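Local coordinates for protein intramolecular trans-sialidase (Macrobdella decora, PDB 3SLI) that cleaves sialic acid from sialoglycoconjugates, probably by intramolecular transfer that releases it as 2,7-anhydro-Neu5Ac, at residues 5-10 against 29-34; 12-17 against 166-171; 574-579 against 598-603. All coordinates share one frame; numbering follows the deposited sequence.

Contact 1: 5-10 against 29-34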
loop_
_atom_site.group_PDB
_atom_site.type_symbol
_atom_site.label_atom_id
_atom_site.label_comp_id
_atom_site.label_asym_id
_atom_site.label_seq_id
_atom_site.Cartn_x
_atom_site.Cartn_y
_atom_site.Cartn_z
ATOM N N ILE A 5 -7.952 0.827 39.526
ATOM C CA ILE A 5 -6.505 0.938 39.438
ATOM C C ILE A 5 -5.741 0.245 40.570
ATOM O O ILE A 5 -5.871 0.602 41.750
ATOM C CB ILE A 5 -6.078 2.427 39.341
ATOM C CG1 ILE A 5 -6.764 3.090 38.136
ATOM C CG2 ILE A 5 -4.573 2.545 39.215
ATOM C CD1 ILE A 5 -6.481 4.588 37.988
ATOM N N LEU A 6 -4.945 -0.750 40.189
ATOM C CA LEU A 6 -4.115 -1.503 41.119
ATOM C C LEU A 6 -2.736 -0.868 41.235
ATOM O O LEU A 6 -2.093 -0.946 42.278
ATOM C CB LEU A 6 -3.935 -2.951 40.635
ATOM C CG LEU A 6 -5.166 -3.840 40.459
ATOM C CD1 LEU A 6 -4.724 -5.245 40.062
ATOM C CD2 LEU A 6 -5.988 -3.869 41.760
ATOM N N MET A 7 -2.294 -0.209 40.165
ATOM C CA MET A 7 -0.968 0.381 40.146
ATOM C C MET A 7 -0.900 1.471 39.085
ATOM O O MET A 7 -1.510 1.347 38.025
ATOM C CB MET A 7 0.032 -0.734 39.806
ATOM C CG MET A 7 1.500 -0.394 39.914
ATOM S SD MET A 7 2.508 -1.841 39.441
ATOM C CE MET A 7 2.554 -2.774 40.991
ATOM N N GLU A 8 -0.183 2.545 39.388
ATOM C CA GLU A 8 -0.007 3.642 38.453
ATOM C C GLU A 8 1.373 4.216 38.688
ATOM O O GLU A 8 1.837 4.297 39.828
ATOM C CB GLU A 8 -1.072 4.725 38.636
ATOM C CG GLU A 8 -0.931 5.858 37.626
ATOM C CD GLU A 8 -2.028 6.904 37.716
ATOM O OE1 GLU A 8 -3.197 6.541 37.964
ATOM O OE2 GLU A 8 -1.716 8.097 37.507
ATOM N N LYS A 9 2.046 4.576 37.604
ATOM C CA LYS A 9 3.386 5.134 37.686
ATOM C C LYS A 9 3.509 6.163 36.571
ATOM O O LYS A 9 2.853 6.044 35.532
ATOM C CB LYS A 9 4.426 4.021 37.523
ATOM C CG LYS A 9 5.715 4.240 38.295
ATOM C CD LYS A 9 5.504 4.100 39.796
ATOM C CE LYS A 9 6.817 4.235 40.540
ATOM N NZ LYS A 9 7.497 5.517 40.227
ATOM N N ASN A 10 4.380 7.144 36.763
ATOM C CA ASN A 10 4.530 8.210 35.787
ATOM C C ASN A 10 5.987 8.646 35.596
ATOM O O ASN A 10 6.776 8.624 36.540
ATOM C CB ASN A 10 3.651 9.389 36.238
ATOM C CG ASN A 10 3.826 10.618 35.385
ATOM O OD1 ASN A 10 4.406 11.611 35.824
ATOM N ND2 ASN A 10 3.312 10.572 34.162
ATOM N N LYS A 29 1.180 -6.895 45.045
ATOM C CA LYS A 29 0.559 -8.159 45.453
ATOM C C LYS A 29 -0.713 -8.463 44.663
ATOM O O LYS A 29 -1.058 -9.627 44.453
ATOM C CB LYS A 29 0.261 -8.172 46.962
ATOM C CG LYS A 29 -0.653 -7.061 47.445
ATOM C CD LYS A 29 -0.634 -6.958 48.959
ATOM C CE LYS A 29 -1.202 -5.620 49.417
ATOM N NZ LYS A 29 -1.117 -5.436 50.897
ATOM N N TYR A 30 -1.421 -7.424 44.233
ATOM C CA TYR A 30 -2.637 -7.623 43.451
ATOM C C TYR A 30 -2.292 -7.892 41.984
ATOM O O TYR A 30 -2.876 -8.768 41.352
ATOM C CB TYR A 30 -3.546 -6.400 43.544
ATOM C CG TYR A 30 -3.962 -6.056 44.955
ATOM C CD1 TYR A 30 -4.598 -7.002 45.765
ATOM C CD2 TYR A 30 -3.684 -4.801 45.491
ATOM C CE1 TYR A 30 -4.943 -6.703 47.076
ATOM C CE2 TYR A 30 -4.023 -4.491 46.798
ATOM C CZ TYR A 30 -4.647 -5.444 47.587
ATOM O OH TYR A 30 -4.946 -5.149 48.899
ATOM N N VAL A 31 -1.336 -7.134 41.456
ATOM C CA VAL A 31 -0.911 -7.285 40.060
ATOM C C VAL A 31 -0.342 -8.687 39.805
ATOM O O VAL A 31 -0.624 -9.302 38.767
ATOM C CB VAL A 31 0.119 -6.183 39.667
ATOM C CG1 VAL A 31 0.604 -6.381 38.234
ATOM C CG2 VAL A 31 -0.516 -4.795 39.808
ATOM N N LYS A 32 0.382 -9.222 40.787
ATOM C CA LYS A 32 0.974 -10.560 40.666
ATOM C C LYS A 32 -0.056 -11.683 40.677
ATOM O O LYS A 32 0.297 -12.844 40.442
ATOM C CB LYS A 32 1.998 -10.818 41.780
ATOM C CG LYS A 32 3.271 -10.008 41.686
ATOM C CD LYS A 32 4.120 -10.167 42.948
ATOM C CE LYS A 32 5.277 -9.167 42.942
ATOM N NZ LYS A 32 6.173 -9.233 44.138
ATOM N N ALA A 33 -1.325 -11.344 40.914
ATOM C CA ALA A 33 -2.389 -12.346 40.965
ATOM C C ALA A 33 -3.631 -12.019 40.128
ATOM O O ALA A 33 -4.677 -12.641 40.299
ATOM C CB ALA A 33 -2.790 -12.599 42.423
ATOM N N MET A 34 -3.500 -11.096 39.178
ATOM C CA MET A 34 -4.621 -10.698 38.320
ATOM C C MET A 34 -5.274 -11.844 37.556
ATOM O O MET A 34 -4.598 -12.631 36.884
ATOM C CB MET A 34 -4.166 -9.632 37.326
ATOM C CG MET A 34 -3.781 -8.329 37.977
ATOM S SD MET A 34 -2.990 -7.181 36.845
ATOM C CE MET A 34 -4.423 -6.495 35.994
#
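L6 drives its forked end between Y30 and M34, while its CB rests against V31. Of all the residues here it buries the most surface, and each part of it has its own neighbour. CD1 lies 3.8 Å from M34 CG and 3.9 Å from Y30 CB, and CD2 also touches that tyrosine CB. The chains of L6 and M34 run antiparallel past one another, with M34 CG and SD alongside the leucine CD1. The tyrosine lends mainly its base: its CB is directed at the leucine, but the ring continues beyond it, CD2 approaching obliquely, and K29 CG sits over the centre of one ring face. A chi1 of -60°, with CG of L6 anti to the carbonyl carbon, sets the fork facing the turn of the chain at Y30 and M34.

V31 is the second large contributor. Its CG2 branch meets L6 CB at 4.0 Å and M7 CE at 3.9 Å, thus filling the angle between two consecutive side chains. M7 crosses the valine at about a right angle; a bend at chi3 (-84°) turns its terminal methyl onto CG2. L6 and M7 both face V177 of strand 170-178 in a classic beta bulge, which is how two consecutive residues come to turn toward the helix. V31 also reaches V153, F55 and V57, members of the second sheet of a domain consistent with a lectin-like sandwich, and M34 touches V177.

The branched L6 and V31 offer compact methyls, while the flexible M7 and M34 can bend at chi3 to meet them. Since the four contacts across the two segments are all between apolar atoms, the helix is held against the strand by van der Waals fit and burial of hydrocarbon rather than by directed bonds.

Contact 2: 12-17 against 166-171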
loop_
_atom_site.group_PDB
_atom_site.type_symbol
_atom_site.label_atom_id
_atom_site.label_comp_id
_atom_site.label_asym_id
_atom_site.label_seq_id
_atom_site.Cartn_x
_atom_site.Cartn_y
_atom_site.Cartn_z
ATOM N N VAL A 12 8.898 7.387 34.042
ATOM C CA VAL A 12 9.954 6.479 34.465
ATOM C C VAL A 12 11.002 6.268 33.367
ATOM O O VAL A 12 10.696 5.733 32.296
ATOM C CB VAL A 12 9.366 5.099 34.866
ATOM C CG1 VAL A 12 10.470 4.186 35.358
ATOM C CG2 VAL A 12 8.275 5.264 35.930
ATOM N N ASP A 13 12.232 6.704 33.624
ATOM C CA ASP A 13 13.321 6.529 32.663
ATOM C C ASP A 13 13.989 5.180 32.890
ATOM O O ASP A 13 14.359 4.843 34.015
ATOM C CB ASP A 13 14.359 7.646 32.798
ATOM C CG ASP A 13 13.853 8.984 32.288
ATOM O OD1 ASP A 13 12.995 8.999 31.382
ATOM O OD2 ASP A 13 14.325 10.024 32.790
ATOM N N ILE A 14 14.145 4.411 31.819
ATOM C CA ILE A 14 14.754 3.092 31.912
ATOM C C ILE A 14 16.021 2.967 31.072
ATOM O O ILE A 14 16.002 3.182 29.854
ATOM C CB ILE A 14 13.736 2.002 31.516
ATOM C CG1 ILE A 14 12.556 2.042 32.494
ATOM C CG2 ILE A 14 14.394 0.618 31.495
ATOM C CD1 ILE A 14 11.425 1.112 32.149
ATOM N N ALA A 15 17.133 2.690 31.742
ATOM C CA ALA A 15 18.409 2.512 31.066
ATOM C C ALA A 15 18.353 1.157 30.382
ATOM O O ALA A 15 17.905 0.171 30.970
ATOM C CB ALA A 15 19.562 2.558 32.061
ATOM N N GLU A 16 18.779 1.133 29.125
ATOM C CA GLU A 16 18.785 -0.066 28.301
ATOM C C GLU A 16 19.406 -1.261 29.016
ATOM O O GLU A 16 20.545 -1.188 29.484
ATOM C CB GLU A 16 19.550 0.244 27.016
ATOM C CG GLU A 16 19.412 -0.771 25.907
ATOM C CD GLU A 16 20.113 -0.302 24.648
ATOM O OE1 GLU A 16 21.252 0.201 24.757
ATOM O OE2 GLU A 16 19.524 -0.399 23.556
ATOM N N GLY A 17 18.630 -2.339 29.129
ATOM C CA GLY A 17 19.095 -3.555 29.778
ATOM C C GLY A 17 18.963 -3.583 31.293
ATOM O O GLY A 17 19.243 -4.599 31.929
ATOM N N TYR A 166 14.560 -9.264 26.738
ATOM C CA TYR A 166 13.771 -8.320 25.932
ATOM C C TYR A 166 13.961 -6.906 26.502
ATOM O O TYR A 166 12.988 -6.202 26.778
ATOM C CB TYR A 166 12.286 -8.702 25.991
ATOM C CG TYR A 166 11.994 -10.170 25.768
ATOM C CD1 TYR A 166 12.612 -10.880 24.737
ATOM C CD2 TYR A 166 11.074 -10.849 26.580
ATOM C CE1 TYR A 166 12.322 -12.225 24.516
ATOM C CE2 TYR A 166 10.775 -12.188 26.368
ATOM C CZ TYR A 166 11.401 -12.874 25.334
ATOM O OH TYR A 166 11.098 -14.196 25.105
ATOM N N PRO A 167 15.224 -6.450 26.612
ATOM C CA PRO A 167 15.583 -5.142 27.160
ATOM C C PRO A 167 15.102 -3.903 26.430
ATOM O O PRO A 167 15.481 -3.654 25.281
ATOM C CB PRO A 167 17.121 -5.189 27.195
ATOM C CG PRO A 167 17.470 -6.630 26.965
ATOM C CD PRO A 167 16.414 -7.079 26.019
ATOM N N PHE A 168 14.303 -3.109 27.138
ATOM C CA PHE A 168 13.785 -1.840 26.641
ATOM C C PHE A 168 14.765 -0.734 27.060
ATOM O O PHE A 168 15.534 -0.881 28.019
ATOM C CB PHE A 168 12.394 -1.578 27.251
ATOM C CG PHE A 168 11.865 -0.177 27.041
ATOM C CD1 PHE A 168 11.196 0.164 25.862
ATOM C CD2 PHE A 168 11.975 0.784 28.052
ATOM C CE1 PHE A 168 10.639 1.440 25.697
ATOM C CE2 PHE A 168 11.422 2.067 27.902
ATOM C CZ PHE A 168 10.751 2.392 26.722
ATOM N N GLY A 169 14.735 0.366 26.323
ATOM C CA GLY A 169 15.574 1.510 26.622
ATOM C C GLY A 169 14.722 2.704 26.241
ATOM O O GLY A 169 14.150 2.725 25.144
ATOM N N GLY A 170 14.552 3.645 27.163
ATOM C CA GLY A 170 13.744 4.819 26.876
ATOM C C GLY A 170 12.982 5.333 28.084
ATOM O O GLY A 170 13.494 5.291 29.207
ATOM N N THR A 171 11.750 5.784 27.859
ATOM C CA THR A 171 10.903 6.324 28.921
ATOM C C THR A 171 9.476 5.773 28.933
ATOM O O THR A 171 8.828 5.664 27.889
ATOM C CB THR A 171 10.789 7.873 28.806
ATOM O OG1 THR A 171 12.088 8.468 28.919
ATOM C CG2 THR A 171 9.871 8.444 29.902
#
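I14 and G170 form an antiparallel hydrogen-bonded pair, the two segments running 158° apart end to end. I14 N gives a nearly straight bond (172°) to G170 O at 2.8 Å, and G170 N returns one to I14 O at 3.1 Å. At G170 the backbone angles would jam a CB against the preceding carbonyl, so glycine fits. Beyond the strand ends E16 CA lies 4.0 Å from G169 CA, a closeness the second glycine permits, and makes a CA-H...O contact with F168 O.

In the next, non-hydrogen-bonded pair, D13 and T171 lie side by side on one face. T171 OG1 donates to D13 OD1 at 2.7 Å, nearly along the C-O axis, a short polar link suited to a solvent-facing surface. On the face of I14, its side chain crosses the F168 ring at about a right angle, CB at the ring edge, 4.1 Å from CD2. P167 CB packs on G17 CA at 3.6 Å.

Strand 5-14 thereby joins the start of 170-178, whose T171 is hydrogen-bonded through its backbone to K44 of strand 37-45. F168 touches Y43 and S45 there and L54 of strand 51-58, while I14 rests on Y20 of strand 20-21, linking both sheets.

Contact 3: 574-579 against 598-603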
loop_
_atom_site.group_PDB
_atom_site.type_symbol
_atom_site.label_atom_id
_atom_site.label_comp_id
_atom_site.label_asym_id
_atom_site.label_seq_id
_atom_site.Cartn_x
_atom_site.Cartn_y
_atom_site.Cartn_z
ATOM N N GLN A 574 10.746 25.137 -7.187
ATOM C CA GLN A 574 11.711 26.162 -6.825
ATOM C C GLN A 574 13.110 25.573 -6.707
ATOM O O GLN A 574 13.267 24.365 -6.495
ATOM C CB GLN A 574 11.294 26.837 -5.515
ATOM C CG GLN A 574 10.015 27.658 -5.629
ATOM C CD GLN A 574 10.129 28.780 -6.654
ATOM O OE1 GLN A 574 11.201 29.358 -6.839
ATOM N NE2 GLN A 574 9.030 29.087 -7.325
ATOM N N PRO A 575 14.146 26.399 -6.924
ATOM C CA PRO A 575 15.501 25.857 -6.813
ATOM C C PRO A 575 15.890 25.606 -5.353
ATOM O O PRO A 575 15.367 26.249 -4.444
ATOM C CB PRO A 575 16.353 26.958 -7.452
ATOM C CG PRO A 575 15.600 28.200 -7.126
ATOM C CD PRO A 575 14.168 27.803 -7.373
ATOM N N ILE A 576 16.776 24.639 -5.139
ATOM C CA ILE A 576 17.282 24.297 -3.813
ATOM C C ILE A 576 18.800 24.494 -3.933
ATOM O O ILE A 576 19.427 23.981 -4.873
ATOM C CB ILE A 576 16.905 22.843 -3.424
ATOM C CG1 ILE A 576 15.380 22.731 -3.327
ATOM C CG2 ILE A 576 17.552 22.466 -2.094
ATOM C CD1 ILE A 576 14.860 21.360 -2.965
ATOM N N ASP A 577 19.365 25.300 -3.036
ATOM C CA ASP A 577 20.795 25.644 -3.066
ATOM C C ASP A 577 21.112 26.305 -4.417
ATOM O O ASP A 577 22.221 26.196 -4.929
ATOM C CB ASP A 577 21.694 24.413 -2.862
ATOM C CG ASP A 577 21.692 23.896 -1.425
ATOM O OD1 ASP A 577 21.104 24.540 -0.528
ATOM O OD2 ASP A 577 22.300 22.832 -1.192
ATOM N N GLY A 578 20.115 26.973 -4.991
ATOM C CA GLY A 578 20.281 27.649 -6.268
ATOM C C GLY A 578 20.234 26.797 -7.528
ATOM O O GLY A 578 20.414 27.319 -8.630
ATOM N N LYS A 579 19.945 25.505 -7.389
ATOM C CA LYS A 579 19.906 24.603 -8.539
ATOM C C LYS A 579 18.551 23.935 -8.738
ATOM O O LYS A 579 17.744 23.874 -7.808
ATOM C CB LYS A 579 20.965 23.502 -8.366
ATOM C CG LYS A 579 22.384 24.025 -8.249
ATOM C CD LYS A 579 23.380 22.907 -8.021
ATOM C CE LYS A 579 24.806 23.453 -8.062
ATOM N NZ LYS A 579 25.842 22.440 -7.696
ATOM N N ILE A 598 13.867 10.156 1.973
ATOM C CA ILE A 598 13.535 11.137 0.949
ATOM C C ILE A 598 14.867 11.810 0.615
ATOM O O ILE A 598 15.589 12.258 1.506
ATOM C CB ILE A 598 12.516 12.175 1.460
ATOM C CG1 ILE A 598 11.189 11.481 1.785
ATOM C CG2 ILE A 598 12.300 13.263 0.419
ATOM C CD1 ILE A 598 10.150 12.394 2.424
ATOM N N TRP A 599 15.220 11.798 -0.665
ATOM C CA TRP A 599 16.468 12.372 -1.143
ATOM C C TRP A 599 16.198 13.582 -2.013
ATOM O O TRP A 599 15.209 13.619 -2.748
ATOM C CB TRP A 599 17.216 11.360 -2.023
ATOM C CG TRP A 599 17.582 10.061 -1.368
ATOM C CD1 TRP A 599 16.746 9.023 -1.068
ATOM C CD2 TRP A 599 18.894 9.660 -0.964
ATOM N NE1 TRP A 599 17.463 7.994 -0.494
ATOM C CE2 TRP A 599 18.780 8.359 -0.416
ATOM C CE3 TRP A 599 20.157 10.267 -1.008
ATOM C CZ2 TRP A 599 19.885 7.657 0.080
ATOM C CZ3 TRP A 599 21.260 9.565 -0.516
ATOM C CH2 TRP A 599 21.112 8.275 0.025
ATOM N N ILE A 600 17.112 14.541 -1.963
ATOM C CA ILE A 600 17.032 15.734 -2.789
ATOM C C ILE A 600 18.217 15.674 -3.760
ATOM O O ILE A 600 19.383 15.552 -3.341
ATOM C CB ILE A 600 17.092 17.023 -1.955
ATOM C CG1 ILE A 600 15.813 17.165 -1.126
ATOM C CG2 ILE A 600 17.250 18.233 -2.873
ATOM C CD1 ILE A 600 15.780 18.401 -0.262
ATOM N N GLY A 601 17.897 15.690 -5.054
ATOM C CA GLY A 601 18.914 15.647 -6.089
ATOM C C GLY A 601 19.000 16.973 -6.823
ATOM O O GLY A 601 17.991 17.472 -7.329
ATOM N N LEU A 602 20.199 17.547 -6.856
ATOM C CA LEU A 602 20.451 18.825 -7.521
ATOM C C LEU A 602 20.957 18.581 -8.938
ATOM O O LEU A 602 21.925 17.840 -9.141
ATOM C CB LEU A 602 21.478 19.637 -6.723
ATOM C CG LEU A 602 20.978 20.563 -5.601
ATOM C CD1 LEU A 602 19.733 20.031 -4.902
ATOM C CD2 LEU A 602 22.106 20.836 -4.615
ATOM N N VAL A 603 20.283 19.188 -9.911
ATOM C CA VAL A 603 20.634 19.038 -11.321
ATOM C C VAL A 603 21.796 19.953 -11.708
ATOM O O VAL A 603 21.738 21.167 -11.504
ATOM C CB VAL A 603 19.418 19.338 -12.239
ATOM C CG1 VAL A 603 19.836 19.289 -13.717
ATOM C CG2 VAL A 603 18.286 18.343 -11.966
#
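I600 meets I576 first, its CG2 methyl lying 3.9 Å from I576 CD1 and its own CD1 4.1 Å from the same atom. The two isoleucines cross at about a right angle, so the long arm of I576 ends across the branches of I600. Both have CG1 anti to the carbonyl carbon; for I576 (chi1 -64°) this carries CD1 toward the strand. Helix 672-675 adds to the apolar group, I672 touching I576 and L675 touching I600.

Two residues on, L602 is the hub. Its CG lies 3.8 Å from the backbone O of I576 and 4.0 Å from K579 CB, and its CD1 comes within 4.3 Å of I576 CB. The other methyl, CD2, is 4.0 Å from D577 CB. K579 crosses the leucine with its extended chain, bringing CD to 4.0 Å from L602 CB. A lysine suits this border because its aliphatic length covers the leucine while NZ goes on to hydrogen-bond N604 OD1. D577 likewise shows L602 its CB, and its OD2 takes a salt bridge from K619 and shares a hydrogen bond with Y620 OH, which should hold the carboxylate firmly beside the apolar patch. V603 closes the walk with its backbone O 4.0 Å from K579 CB.

The first segment is a tight reversal. I576 and K579 exchange backbone hydrogen bonds in both directions around a type I' turn, whose positive phi angles at D577 and G578 suit aspartate and glycine. Such a two-residue turn is characteristic of beta hairpins. It leads into strand 579-587, which pairs with 596-605 in a four-stranded antiparallel sheet, consistent with one blade of the beta-propeller that forms the sialidase catalytic domain.

From the N terminus, strand 5-14 serves two contacts in succession. Contact 1 closes a short loop, with 18 residues between its segments, bringing the helix 28-31 back to the start of the strand. Contact 2 opens at the far end of the strand, before contact 1 has closed, and closes only after most of the N-terminal domain has been threaded, so the two cross along the chain; their centres are 20 Å apart. Together they engage both ends of strand 5-14 in what is probably a lectin-like sandwich. Contact 3 follows in series in the propeller-like part, again closing a short loop, between the turn that leads into strand 579-587 and strand 596-605, its neighbour. Its nearest atoms lie about 24 Å from contact 2.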